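PDB 4C24: L-fuculose phosphate aldolase from Streptococcus pneumoniae, which is a zinc-binding enzyme of the class II aldolase and adducin family, found here as an assembly of four chains. Local coordinates for residues A[43-48]-A[81-86]; A[88-93]-A[147-152]. All blocks are in the same frame, centred on the assembly; numbering follows the deposited sequence.

Overall arrangement
Helix 80-89 is shared by both contacts, whose centres lie 14 Å apart. Contact 1 seats the helix on strand 42-45 of the mixed sheet, in the buried part of the fold. Contact 2 joins the loop that follows the helix to residues 149-152, the turn following on from helix 139-149, at the surface. Along the chain the two segments of contact 1 both come before those of contact 2. Gln86 and Met149, one from each contact, touch directly. Helix 80-89 is thus packed on the sheet through residues such as His83 and Leu84 and tied beyond its end to the 149-152 turn.

Contact 1: A[43-48]-A[81-86]; sequences MAITPS and YMHLIQ. With SO4 (sulfate ion), chain E.
His83 of helix 80-89 is pinned at both ring nitrogens, ND1 by Ser34 OG and NE2 by Asn32 OD1, while Ile45 of strand 42-45 covers one face of its ring. The two bonds fix the ring's rotation and satisfy its buried polar atoms. The strand and helix run roughly antiparallel, their axes 10.0 Å apart, and the gap is filled by side chains without a hydrogen bond between the segments. Ile45 reaches across with its CG1 branch: CD1 lies over the imidazole, 3.9 Å from the centroid of the His83 ring and 16° off the normal, a CH-pi contact displaced from the centre toward CG. Met43 takes the neighbouring place. With CG anti to the backbone N (chi1 179°) the chain extends straight from the strand, putting Met43 SD 3.7 Å from His83 CB; a bend at chi3 (74°) then carries CE alongside Leu84, 4.1 Å from its CB. The side chains of Met43 and His83 meet nearly at right angles, sulfur against methylene. Further along the first segment, Ser48 OG donates a 3.0 Å hydrogen bond to O1 of a sulfate ion. This ion, probably taken up from the crystallisation liquor, is also hydrogen-bonded by Ser77, Ser78, Gly49 and Asn32, whose ND2 thereby links the sulfate site to His83. The side chain of His83 lies about 8 Å from the zinc ion. Apolar contact on one face and two polar anchors on the rim fix the turn of the imidazole, which packs against the zinc ligand His98 and so probably belongs to the second shell of the zinc site.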
ATOM      1  N   MET A  43      -2.862 -13.468  33.467  1.00 11.99           N
ATOM      2  CA  MET A  43      -2.762 -13.034  32.086  1.00 12.16           C
ATOM      3  C   MET A  43      -4.010 -13.424  31.290  1.00 12.60           C
ATOM      4  O   MET A  43      -4.428 -14.569  31.336  1.00 15.28           O
ATOM      5  CB  MET A  43      -1.488 -13.633  31.441  1.00 13.75           C
ATOM      6  CG  MET A  43      -1.333 -13.235  29.989  1.00 13.47           C
ATOM      7  SD  MET A  43       0.162 -13.910  29.218  1.00 15.26           S
ATOM      8  CE  MET A  43      -0.277 -15.623  29.014  1.00 16.00           C
ATOM      9  N   ALA A  44      -4.569 -12.475  30.535  1.00 12.44           N
ATOM     10  CA  ALA A  44      -5.588 -12.795  29.563  1.00 13.71           C
ATOM     11  C   ALA A  44      -4.951 -12.718  28.182  1.00 12.65           C
ATOM     12  O   ALA A  44      -4.278 -11.740  27.870  1.00 14.33           O
ATOM     13  CB  ALA A  44      -6.748 -11.815  29.676  1.00 15.86           C
ATOM     14  N   ILE A  45      -5.178 -13.732  27.369  1.00 11.77           N
ATOM     15  CA  ILE A  45      -4.503 -13.811  26.074  1.00 12.93           C
ATOM     16  C   ILE A  45      -5.457 -14.292  24.987  1.00 13.81           C
ATOM     17  O   ILE A  45      -6.414 -15.010  25.257  1.00 14.29           O
ATOM     18  CB  ILE A  45      -3.240 -14.700  26.201  1.00 13.93           C
ATOM     19  CG1 ILE A  45      -2.397 -14.571  24.934  1.00 14.37           C
ATOM     20  CG2 ILE A  45      -3.601 -16.149  26.504  1.00 15.01           C
ATOM     21  CD1 ILE A  45      -0.956 -15.040  25.094  1.00 15.68           C
ATOM     22  N   THR A  46      -5.221 -13.879  23.756  1.00 13.59           N
ATOM     23  CA  THR A  46      -6.003 -14.380  22.624  1.00 12.80           C
ATOM     24  C   THR A  46      -5.805 -15.866  22.390  1.00 15.06           C
ATOM     25  O   THR A  46      -4.770 -16.421  22.770  1.00 16.63           O
ATOM     26  CB  THR A  46      -5.698 -13.554  21.365  1.00 15.24           C
ATOM     27  OG1 THR A  46      -4.265 -13.531  21.165  1.00 15.61           O
ATOM     28  CG2 THR A  46      -6.189 -12.131  21.559  1.00 17.31           C
ATOM     29  N   PRO A  47      -6.791 -16.542  21.777  1.00 16.00           N
ATOM     30  CA  PRO A  47      -6.714 -17.982  21.573  1.00 15.87           C
ATOM     31  C   PRO A  47      -5.917 -18.328  20.324  1.00 16.51           C
ATOM     32  O   PRO A  47      -5.731 -17.458  19.460  1.00 19.05           O
ATOM     33  CB  PRO A  47      -8.184 -18.357  21.359  1.00 18.02           C
ATOM     34  CG  PRO A  47      -8.702 -17.168  20.622  1.00 17.53           C
ATOM     35  CD  PRO A  47      -8.102 -16.006  21.348  1.00 16.48           C
ATOM     36  N   SER A  48      -5.511 -19.589  20.206  1.00 19.03           N
ATOM     37  CA  SER A  48      -4.733 -20.033  19.038  1.00 20.94           C
ATOM     38  C   SER A  48      -5.628 -20.224  17.827  1.00 24.15           C
ATOM     39  O   SER A  48      -6.744 -20.735  17.957  1.00 24.98           O
ATOM     40  CB  SER A  48      -4.018 -21.348  19.327  1.00 25.19           C
ATOM     41  OG  SER A  48      -3.277 -21.756  18.189  1.00 30.98           O
ATOM     42  N   TYR A  81       3.677 -18.409  26.234  1.00 12.66           N
ATOM     43  CA  TYR A  81       4.799 -18.342  27.146  1.00 12.60           C
ATOM     44  C   TYR A  81       5.754 -17.200  26.808  1.00 11.22           C
ATOM     45  O   TYR A  81       6.322 -16.575  27.714  1.00 11.81           O
ATOM     46  CB  TYR A  81       5.482 -19.693  27.256  1.00 12.18           C
ATOM     47  CG  TYR A  81       6.611 -19.723  28.251  1.00 13.43           C
ATOM     48  CD1 TYR A  81       6.433 -19.380  29.594  1.00 14.03           C
ATOM     49  CD2 TYR A  81       7.874 -20.113  27.837  1.00 14.55           C
ATOM     50  CE1 TYR A  81       7.473 -19.424  30.506  1.00 14.31           C
ATOM     51  CE2 TYR A  81       8.925 -20.141  28.727  1.00 13.16           C
ATOM     52  CZ  TYR A  81       8.744 -19.801  30.049  1.00 13.55           C
ATOM     53  OH  TYR A  81       9.769 -19.826  30.940  1.00 15.99           O
ATOM     54  N   MET A  82       5.813 -16.835  25.529  1.00 11.67           N
ATOM     55  CA  MET A  82       6.565 -15.640  25.163  1.00 12.52           C
ATOM     56  C   MET A  82       5.977 -14.391  25.821  1.00 12.20           C
ATOM     57  O   MET A  82       6.683 -13.513  26.273  1.00 13.21           O
ATOM     58  CB  MET A  82       6.654 -15.500  23.651  1.00 13.57           C
ATOM     59  CG  MET A  82       7.281 -14.204  23.212  1.00 16.76           C
ATOM     60  SD  MET A  82       7.756 -14.192  21.475  1.00 18.02           S
ATOM     61  CE  MET A  82       6.121 -14.323  20.738  1.00 20.21           C
ATOM     62  N   HIS A  83       4.637 -14.332  25.935  1.00 12.31           N
ATOM     63  CA  HIS A  83       4.046 -13.222  26.658  1.00 12.27           C
ATOM     64  C   HIS A  83       4.242 -13.346  28.155  1.00 10.72           C
ATOM     65  O   HIS A  83       4.699 -12.402  28.820  1.00 12.25           O
ATOM     66  CB  HIS A  83       2.501 -13.189  26.418  1.00 11.65           C
ATOM     67  CG  HIS A  83       2.101 -12.818  25.024  1.00 11.75           C
ATOM     68  ND1 HIS A  83       1.372 -11.681  24.729  1.00 13.86           N
ATOM     69  CD2 HIS A  83       2.370 -13.415  23.831  1.00 13.31           C
ATOM     70  CE1 HIS A  83       1.164 -11.621  23.425  1.00 13.89           C
ATOM     71  NE2 HIS A  83       1.792 -12.642  22.849  1.00 14.68           N
ATOM     72  N   LEU A  84       3.915 -14.524  28.694  1.00 11.14           N
ATOM     73  CA  LEU A  84       3.957 -14.735  30.128  1.00 12.24           C
ATOM     74  C   LEU A  84       5.334 -14.464  30.754  1.00 11.94           C
ATOM     75  O   LEU A  84       5.427 -13.843  31.811  1.00 12.10           O
ATOM     76  CB  LEU A  84       3.475 -16.136  30.459  1.00 12.58           C
ATOM     77  CG  LEU A  84       3.222 -16.426  31.937  1.00 14.50           C
ATOM     78  CD1 LEU A  84       2.145 -15.505  32.536  1.00 18.53           C
ATOM     79  CD2 LEU A  84       2.895 -17.901  32.144  1.00 18.01           C
ATOM     80  N   ILE A  85       6.409 -14.899  30.076  1.00 12.62           N
ATOM     81  CA  ILE A  85       7.741 -14.706  30.649  1.00 14.52           C
ATOM     82  C   ILE A  85       8.109 -13.218  30.762  1.00 11.71           C
ATOM     83  O   ILE A  85       8.855 -12.813  31.657  1.00 14.43           O
ATOM     84  CB  ILE A  85       8.800 -15.502  29.862  1.00 13.88           C
ATOM     85  CG1 ILE A  85      10.047 -15.698  30.718  1.00 15.33           C
ATOM     86  CG2 ILE A  85       9.096 -14.877  28.497  1.00 12.51           C
ATOM     87  CD1 ILE A  85      11.109 -16.526  30.019  1.00 16.90           C
ATOM     88  N   GLN A  86       7.556 -12.387  29.872  1.00 12.52           N
ATOM     89  CA  GLN A  86       7.738 -10.965  30.019  1.00 12.53           C
ATOM     90  C   GLN A  86       7.101 -10.488  31.310  1.00 13.76           C
ATOM     91  O   GLN A  86       7.697  -9.760  32.068  1.00 14.24           O
ATOM     92  CB  GLN A  86       7.188 -10.196  28.821  1.00 15.03           C
ATOM     93  CG  GLN A  86       7.773 -10.619  27.478  1.00 15.26           C
ATOM     94  CD  GLN A  86       9.154 -10.013  27.211  1.00 17.18           C
ATOM     95  OE1 GLN A  86       9.587  -9.082  27.895  1.00 16.57           O
ATOM     96  NE2 GLN A  86       9.803 -10.488  26.153  1.00 19.90           N
TER
HETATM   97  S   SO4 E1208      -1.511 -18.083  17.537  1.00 22.33           S
HETATM   98  O1  SO4 E1208      -1.445 -19.410  18.185  1.00 23.50           O
HETATM   99  O2  SO4 E1208      -0.220 -17.875  16.873  1.00 27.44           O
HETATM  100  O3  SO4 E1208      -2.636 -18.192  16.586  1.00 26.91           O
HETATM  101  O4  SO4 E1208      -1.715 -17.005  18.529  1.00 21.30           O

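Contact 2: A[88-93]-A[147-152]; sequences QTRDDI and KAMEGR. With EDO (1,2-ethanediol), chain F.
Arg90 spans from the loop after helix 80-89 to the type II turn of residues 149-152, holding the carbonyl oxygens of Met149 and Arg152. Its CB points toward that turn, and CG and CD carry the chain across the gap, until a bend at chi3 (51°) turns the guanidinium. NE, the first polar atom, donates a nearly straight 3.0 Å bond to Asp92 OD1, meeting its syn lone pair in the guanidinium plane. CZ lies 3.3 Å from Arg152 O. NH2 is shared: it bonds Asp92 OD2 at 3.0 Å, completing a side-on, two-nitrogen salt bridge, and also reaches Arg152 O at 2.9 Å, with the oxygen tilted out of the guanidinium plane. NH1 finishes the chain with a 2.8 Å bond to Met149 O, bent at N-H...O (137°) and approaching from above the carbonyl plane; its second link, to Arg152 O, is weak. The methyl of Met149 packs nearby, CE 3.8 Å from Arg90 NH1. Within the turn Gly151 takes the positive-phi position, and Arg152 N bonds Met149 O at 2.9 Å. That oxygen is consequently held from opposite faces of its plane, by the turn's own N-H and by Arg90 NH1. The side chain of Arg152, last residue of the turn, binds both oxygens of a 1,2-ethanediol, probably from the crystallisation liquor, and makes a salt bridge with Asp127. Asp92 positions the guanidinium of Arg90 that grips the turn: it fixes the group's rotation and probably offsets its charge. NE and NH2 face Asp92, NH1 and NH2 face the carbonyls, and the whole ties the loop after helix 80-89 to the 149-152 turn.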
ATOM      1  N   GLN A  88       6.460 -12.118  33.958  1.00 13.51           N
ATOM      2  CA  GLN A  88       7.204 -12.710  35.063  1.00 16.02           C
ATOM      3  C   GLN A  88       8.477 -11.964  35.386  1.00 15.81           C
ATOM      4  O   GLN A  88       8.941 -12.043  36.506  1.00 18.38           O
ATOM      5  CB  GLN A  88       7.605 -14.140  34.720  1.00 15.54           C
ATOM      6  CG  GLN A  88       6.451 -15.129  34.698  1.00 14.35           C
ATOM      7  CD  GLN A  88       6.860 -16.488  34.184  1.00 15.41           C
ATOM      8  OE1 GLN A  88       7.992 -16.663  33.723  1.00 16.91           O
ATOM      9  NE2 GLN A  88       5.962 -17.456  34.254  1.00 16.57           N
ATOM     10  N   THR A  89       9.050 -11.274  34.399  1.00 16.14           N
ATOM     11  CA  THR A  89      10.410 -10.741  34.561  1.00 17.66           C
ATOM     12  C   THR A  89      10.481  -9.215  34.523  1.00 19.19           C
ATOM     13  O   THR A  89      11.535  -8.629  34.811  1.00 23.65           O
ATOM     14  CB  THR A  89      11.367 -11.326  33.481  1.00 17.14           C
ATOM     15  OG1 THR A  89      10.882 -11.006  32.177  1.00 17.82           O
ATOM     16  CG2 THR A  89      11.501 -12.837  33.609  1.00 17.35           C
ATOM     17  N   ARG A  90       9.365  -8.575  34.156  1.00 19.15           N
ATOM     18  CA  ARG A  90       9.283  -7.132  33.995  1.00 21.99           C
ATOM     19  C   ARG A  90       8.035  -6.605  34.667  1.00 21.21           C
ATOM     20  O   ARG A  90       6.950  -7.099  34.384  1.00 27.32           O
ATOM     21  CB  ARG A  90       9.165  -6.795  32.517  1.00 24.34           C
ATOM     22  CG  ARG A  90      10.274  -7.407  31.710  1.00 26.90           C
ATOM     23  CD  ARG A  90      10.361  -6.753  30.379  1.00 24.17           C
ATOM     24  NE  ARG A  90      10.417  -5.290  30.388  1.00 21.82           N
ATOM     25  CZ  ARG A  90      11.048  -4.629  29.423  1.00 20.34           C
ATOM     26  NH1 ARG A  90      11.685  -5.329  28.495  1.00 20.60           N
ATOM     27  NH2 ARG A  90      11.063  -3.311  29.388  1.00 21.04           N
ATOM     28  N   ASP A  91       8.223  -5.610  35.530  1.00 22.32           N
ATOM     29  CA  ASP A  91       7.111  -4.967  36.227  0.50 24.89           C
ATOM     30  C   ASP A  91       6.530  -3.780  35.443  1.00 25.13           C
ATOM     31  O   ASP A  91       5.473  -3.241  35.816  1.00 27.46           O
ATOM     32  CB  ASP A  91       7.546  -4.528  37.636  0.50 25.52           C
ATOM     33  CG  ASP A  91       8.779  -3.623  37.620  0.50 27.85           C
ATOM     34  OD1 ASP A  91       9.296  -3.327  36.522  0.50 31.83           O
ATOM     35  OD2 ASP A  91       9.233  -3.208  38.710  0.50 33.07           O
ATOM     36  N   ASP A  92       7.229  -3.363  34.389  1.00 23.37           N
ATOM     37  CA  ASP A  92       6.866  -2.182  33.608  1.00 26.09           C
ATOM     38  C   ASP A  92       6.000  -2.445  32.377  1.00 25.95           C
ATOM     39  O   ASP A  92       5.703  -1.514  31.620  1.00 27.69           O
ATOM     40  CB  ASP A  92       8.130  -1.396  33.201  1.00 26.06           C
ATOM     41  CG  ASP A  92       9.101  -2.210  32.333  1.00 26.75           C
ATOM     42  OD1 ASP A  92       9.099  -3.456  32.381  1.00 25.85           O
ATOM     43  OD2 ASP A  92       9.911  -1.578  31.609  1.00 31.16           O
ATOM     44  N   ILE A  93       5.608  -3.700  32.186  1.00 21.17           N
ATOM     45  CA  ILE A  93       4.876  -4.128  31.000  1.00 22.45           C
ATOM     46  C   ILE A  93       3.601  -4.803  31.466  1.00 19.52           C
ATOM     47  O   ILE A  93       3.674  -5.798  32.161  1.00 19.51           O
ATOM     48  CB  ILE A  93       5.711  -5.146  30.180  1.00 25.42           C
ATOM     49  CG1 ILE A  93       6.974  -4.493  29.618  1.00 27.06           C
ATOM     50  CG2 ILE A  93       4.879  -5.771  29.074  1.00 26.60           C
ATOM     51  CD1 ILE A  93       6.705  -3.269  28.773  1.00 28.83           C
ATOM     52  N   LYS A 147      15.176 -11.859  26.763  1.00 14.61           N
ATOM     53  CA  LYS A 147      16.525 -11.330  26.887  1.00 15.75           C
ATOM     54  C   LYS A 147      16.789 -10.162  25.940  1.00 13.00           C
ATOM     55  O   LYS A 147      17.310  -9.120  26.356  1.00 17.09           O
ATOM     56  CB  LYS A 147      17.507 -12.457  26.641  1.00 16.84           C
ATOM     57  CG  LYS A 147      17.500 -13.485  27.749  1.00 19.77           C
ATOM     58  CD  LYS A 147      18.460 -14.612  27.506  1.00 25.54           C
ATOM     59  CE  LYS A 147      19.840 -14.247  28.021  1.00 27.87           C
ATOM     60  NZ  LYS A 147      20.715 -15.412  27.776  1.00 34.20           N
ATOM     61  N   ALA A 148      16.395 -10.314  24.674  1.00 12.92           N
ATOM     62  CA  ALA A 148      16.648  -9.277  23.681  1.00 14.39           C
ATOM     63  C   ALA A 148      15.728  -8.058  23.804  1.00 13.70           C
ATOM     64  O   ALA A 148      15.975  -7.036  23.165  1.00 14.01           O
ATOM     65  CB  ALA A 148      16.601  -9.854  22.286  1.00 13.41           C
ATOM     66  N   MET A 149      14.645  -8.182  24.597  1.00 14.06           N
ATOM     67  CA  MET A 149      13.813  -7.019  24.865  1.00 14.93           C
ATOM     68  C   MET A 149      14.197  -6.286  26.151  1.00 15.30           C
ATOM     69  O   MET A 149      13.617  -5.254  26.486  1.00 17.18           O
ATOM     70  CB  MET A 149      12.341  -7.429  24.911  1.00 14.80           C
ATOM     71  CG  MET A 149      11.457  -6.233  24.576  1.00 15.65           C
ATOM     72  SD  MET A 149       9.713  -6.570  24.280  1.00 19.01           S
ATOM     73  CE  MET A 149       9.061  -6.306  25.921  1.00 22.09           C
ATOM     74  N   GLU A 150      15.167  -6.826  26.895  1.00 16.05           N
ATOM     75  CA  GLU A 150      15.603  -6.152  28.113  1.00 16.53           C
ATOM     76  C   GLU A 150      15.967  -4.707  27.828  1.00 16.15           C
ATOM     77  O   GLU A 150      16.711  -4.413  26.882  1.00 17.58           O
ATOM     78  CB  GLU A 150      16.787  -6.873  28.756  1.00 17.06           C
ATOM     79  CG  GLU A 150      16.391  -8.130  29.498  1.00 21.50           C
ATOM     80  CD  GLU A 150      17.599  -8.936  29.962  1.00 25.66           C
ATOM     81  OE1 GLU A 150      18.734  -8.396  29.911  1.00 34.18           O
ATOM     82  OE2 GLU A 150      17.420 -10.104  30.376  1.00 28.23           O
ATOM     83  N   GLY A 151      15.450  -3.795  28.637  1.00 16.46           N
ATOM     84  CA  GLY A 151      15.753  -2.381  28.464  1.00 18.28           C
ATOM     85  C   GLY A 151      15.048  -1.716  27.294  1.00 16.79           C
ATOM     86  O   GLY A 151      15.340  -0.573  26.950  1.00 17.96           O
ATOM     87  N   ARG A 152      14.105  -2.436  26.694  1.00 16.47           N
ATOM     88  CA  ARG A 152      13.369  -1.947  25.537  1.00 15.05           C
ATOM     89  C   ARG A 152      11.908  -2.295  25.701  1.00 15.45           C
ATOM     90  O   ARG A 152      11.550  -3.139  26.532  1.00 17.23           O
ATOM     91  CB  ARG A 152      13.876  -2.590  24.248  1.00 15.82           C
ATOM     92  CG  ARG A 152      15.370  -2.376  23.967  1.00 15.90           C
ATOM     93  CD  ARG A 152      15.700  -0.921  23.663  1.00 16.51           C
ATOM     94  NE  ARG A 152      17.088  -0.784  23.208  1.00 15.40           N
ATOM     95  CZ  ARG A 152      18.120  -0.668  24.020  1.00 16.44           C
ATOM     96  NH1 ARG A 152      17.944  -0.625  25.331  1.00 18.97           N
ATOM     97  NH2 ARG A 152      19.334  -0.584  23.500  1.00 20.88           N
TER
HETATM   98  C1  EDO F1209      21.965  -1.737  25.894  1.00 35.26           C
HETATM   99  O1  EDO F1209      21.942  -0.795  24.825  1.00 39.09           O
HETATM  100  C2  EDO F1209      21.610  -1.000  27.171  1.00 34.50           C
HETATM  101  O2  EDO F1209      20.378  -0.302  26.974  1.00 38.79           O